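Local structure of carbohydrate binding module family 33 and 10 domain protein (Teredinibacter turnerae, 6RW7) at residues A[176-181]-A[198-203]. The protein probably oxidises and cleaves cellulose as a copper-dependent lytic polysaccharide monooxygenase of family AA10, this chain being its catalytic domain. Numbering follows the deposited sequence.
Sequences SGRHVI and CVDVDF
With CG anti to the backbone N (chi1 -167°) and an extended chain beyond, Arg178, paired across the strands with Asp202, runs diagonally to Asp200, the next residue on that face, whose own CG stands beside its backbone N (chi1 -67°). The carboxylate meets the edge of the guanidinium, the two planes 77° apart, and Arg178 NH1 to Asp200 OD1 is a long salt bridge of 3.7 Å. A water closes the gap: it accepts from Arg178 NE at 2.7 Å and donates to both Asp200 OD1 and His179 O. His179 O also receives Val201 N (3.1 Å), so two donors grip this carbonyl. The strands are the antiparallel arms of the hairpin formed by 178-187 and 193-202, within the immunoglobulin-like beta-sandwich core of the LPMO domain. His179 with Val201 and Ile181 with Val199 are hydrogen-bonded pairs; His179 N to Val201 O, 2.9 Å, is nearly straight. On the face of these four residues Ile181 CD1 meets Val201 CG2 at 4.3 Å, and Ile181 also packs on Phe116 and Ile118 of strand 111-118. Past the strand ends Phe203 N binds Gly177 O at 2.8 Å from above the carbonyl plane, while its ring edge, at CE1, lies 3.9 Å from His179 CB. His179 holds Thr119 through ND1 and, weakly, Ser176 O through NE2. Outside the pair, Arg178 also bonds Asn85 and lies against Phe125, Asp200 OD2 bridges to Arg10, and Cys198 is disulfide-linked to Cys68. Flanked by two arginines, Asp200 is probably stabilised as a carboxylate, while the shared water ties Asp200 OD1 to the backbone carbonyl of His179.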
ATOM      1  N   SER A 176     -13.239   5.250  12.446  1.00 10.20           N
ATOM      2  CA  SER A 176     -14.551   5.575  11.855  1.00 11.58           C
ATOM      3  C   SER A 176     -14.373   6.352  10.559  1.00 10.79           C
ATOM      4  O   SER A 176     -13.482   7.191  10.471  1.00 10.43           O
ATOM      5  CB  SER A 176     -15.386   6.343  12.853  1.00 12.14           C
ATOM      6  OG  SER A 176     -15.535   5.559  14.028  1.00 14.82           O
ATOM      7  N   GLY A 177     -15.241   6.124   9.574  1.00  9.95           N
ATOM      8  CA  GLY A 177     -15.186   6.855   8.307  1.00 10.51           C
ATOM      9  C   GLY A 177     -13.968   6.501   7.481  1.00 10.29           C
ATOM     10  O   GLY A 177     -13.431   5.372   7.595  1.00  9.78           O
ATOM     11  N   ARG A 178     -13.522   7.461   6.669  1.00 11.31           N
ATOM     12  CA  ARG A 178     -12.577   7.199   5.580  1.00 11.85           C
ATOM     13  C   ARG A 178     -11.145   7.399   6.052  1.00 10.50           C
ATOM     14  O   ARG A 178     -10.781   8.470   6.525  1.00 10.32           O
ATOM     15  CB  ARG A 178     -12.848   8.068   4.362  1.00 13.85           C
ATOM     16  CG  ARG A 178     -12.065   7.536   3.165  1.00 16.00           C
ATOM     17  CD  ARG A 178     -12.589   7.921   1.826  1.00 18.82           C
ATOM     18  NE  ARG A 178     -11.581   7.654   0.830  1.00 19.08           N
ATOM     19  CZ  ARG A 178     -11.771   7.758  -0.483  1.00 22.81           C
ATOM     20  NH1 ARG A 178     -10.774   7.481  -1.309  1.00 23.58           N
ATOM     21  NH2 ARG A 178     -12.952   8.116  -0.968  1.00 24.62           N
ATOM     22  N   HIS A 179     -10.335   6.364   5.832  1.00  9.84           N
ATOM     23  CA  HIS A 179      -8.927   6.305   6.274  1.00  9.55           C
ATOM     24  C   HIS A 179      -8.054   5.746   5.165  1.00  9.67           C
ATOM     25  O   HIS A 179      -8.565   5.268   4.130  1.00  9.78           O
ATOM     26  CB  HIS A 179      -8.821   5.538   7.594  1.00  9.30           C
ATOM     27  CG  HIS A 179      -9.356   6.347   8.720  1.00  9.14           C
ATOM     28  ND1 HIS A 179      -8.591   7.315   9.344  1.00  8.67           N
ATOM     29  CD2 HIS A 179     -10.601   6.422   9.256  1.00  8.84           C
ATOM     30  CE1 HIS A 179      -9.322   7.918  10.249  1.00  8.76           C
ATOM     31  NE2 HIS A 179     -10.591   7.413  10.201  1.00  9.11           N
ATOM     32  N   VAL A 180      -6.752   5.829   5.389  1.00  8.80           N
ATOM     33  CA  VAL A 180      -5.760   5.237   4.463  1.00  8.79           C
ATOM     34  C   VAL A 180      -4.790   4.407   5.275  1.00  8.85           C
ATOM     35  O   VAL A 180      -4.342   4.859   6.343  1.00  8.54           O
ATOM     36  CB  VAL A 180      -5.001   6.312   3.675  1.00  9.31           C
ATOM     37  CG1 VAL A 180      -4.025   5.644   2.732  1.00  9.76           C
ATOM     38  CG2 VAL A 180      -5.934   7.234   2.911  1.00  9.79           C
ATOM     39  N   ILE A 181      -4.479   3.229   4.755  1.00  8.73           N
ATOM     40  CA  ILE A 181      -3.384   2.383   5.291  1.00  8.97           C
ATOM     41  C   ILE A 181      -2.206   2.490   4.327  1.00  9.40           C
ATOM     42  O   ILE A 181      -2.392   2.314   3.120  1.00 10.37           O
ATOM     43  CB  ILE A 181      -3.887   0.946   5.518  1.00  9.47           C
ATOM     44  CG1 ILE A 181      -4.931   0.952   6.633  1.00 10.29           C
ATOM     45  CG2 ILE A 181      -2.728  -0.009   5.804  1.00  9.67           C
ATOM     46  CD1 ILE A 181      -5.709  -0.324   6.796  1.00 11.59           C
ATOM     47  N   CYS A 198      -0.689   1.649  -0.743  1.00 10.46           N
ATOM     48  CA  CYS A 198      -1.743   2.359   0.019  1.00  9.96           C
ATOM     49  C   CYS A 198      -3.103   1.700  -0.197  1.00  9.72           C
ATOM     50  O   CYS A 198      -3.420   1.336  -1.330  1.00  9.17           O
ATOM     51  CB  CYS A 198      -1.836   3.815  -0.399  1.00 11.18           C
ATOM     52  SG  CYS A 198      -0.538   4.802   0.383  1.00 12.80           S
ATOM     53  N   VAL A 199      -3.894   1.615   0.861  1.00  9.48           N
ATOM     54  CA  VAL A 199      -5.263   1.062   0.814  1.00  9.73           C
ATOM     55  C   VAL A 199      -6.228   2.134   1.314  1.00  9.61           C
ATOM     56  O   VAL A 199      -6.071   2.604   2.462  1.00  9.43           O
ATOM     57  CB  VAL A 199      -5.382  -0.215   1.664  1.00 10.14           C
ATOM     58  CG1 VAL A 199      -6.728  -0.868   1.410  1.00 10.72           C
ATOM     59  CG2 VAL A 199      -4.249  -1.192   1.385  1.00 10.68           C
ATOM     60  N   ASP A 200      -7.234   2.435   0.509  1.00 10.28           N
ATOM     61  CA  ASP A 200      -8.328   3.370   0.862  1.00 10.25           C
ATOM     62  C   ASP A 200      -9.448   2.544   1.484  1.00 10.28           C
ATOM     63  O   ASP A 200     -10.017   1.672   0.783  1.00 10.13           O
ATOM     64  CB  ASP A 200      -8.778   4.142  -0.378  1.00 11.07           C
ATOM     65  CG  ASP A 200      -7.721   5.086  -0.896  1.00 11.28           C
ATOM     66  OD1 ASP A 200      -7.517   6.137  -0.293  1.00 12.72           O
ATOM     67  OD2 ASP A 200      -7.061   4.731  -1.875  1.00 11.25           O
ATOM     68  N   VAL A 201      -9.753   2.795   2.756  1.00 10.05           N
ATOM     69  CA  VAL A 201     -10.752   2.015   3.517  1.00 10.78           C
ATOM     70  C   VAL A 201     -11.790   2.935   4.158  1.00 10.69           C
ATOM     71  O   VAL A 201     -11.477   4.070   4.500  1.00 11.80           O
ATOM     72  CB  VAL A 201     -10.069   1.129   4.563  1.00 10.47           C
ATOM     73  CG1 VAL A 201      -9.393  -0.050   3.881  1.00 11.26           C
ATOM     74  CG2 VAL A 201      -9.108   1.934   5.421  1.00 11.27           C
ATOM     75  N   ASP A 202     -13.010   2.440   4.260  1.00 11.56           N
ATOM     76  CA  ASP A 202     -14.135   3.136   4.919  1.00 12.01           C
ATOM     77  C   ASP A 202     -14.590   2.247   6.071  1.00 10.68           C
ATOM     78  O   ASP A 202     -15.095   1.141   5.851  1.00 10.60           O
ATOM     79  CB  ASP A 202     -15.245   3.451   3.923  1.00 14.41           C
ATOM     80  CG  ASP A 202     -16.482   4.076   4.545  1.00 17.09           C
ATOM     81  OD1 ASP A 202     -16.397   4.560   5.685  1.00 15.90           O
ATOM     82  OD2 ASP A 202     -17.552   4.008   3.882  1.00 23.33           O
ATOM     83  N   PHE A 203     -14.391   2.717   7.293  1.00 10.14           N
ATOM     84  CA  PHE A 203     -14.769   1.995   8.519  1.00  9.97           C
ATOM     85  C   PHE A 203     -16.237   2.245   8.878  1.00 10.06           C
ATOM     86  O   PHE A 203     -16.713   1.644   9.832  1.00 10.31           O
ATOM     87  CB  PHE A 203     -13.866   2.420   9.669  1.00 10.22           C
ATOM     88  CG  PHE A 203     -12.470   1.870   9.571  1.00 10.29           C
ATOM     89  CD1 PHE A 203     -11.485   2.535   8.869  1.00  9.90           C
ATOM     90  CD2 PHE A 203     -12.143   0.678  10.184  1.00 10.92           C
ATOM     91  CE1 PHE A 203     -10.184   2.048   8.820  1.00 10.03           C
ATOM     92  CE2 PHE A 203     -10.841   0.192  10.149  1.00 11.07           C
ATOM     93  CZ  PHE A 203      -9.865   0.853   9.436  1.00 10.92           C
TER
HETATM   94  O   HOH W   1      -9.299   6.711   1.807  1.00 14.72           O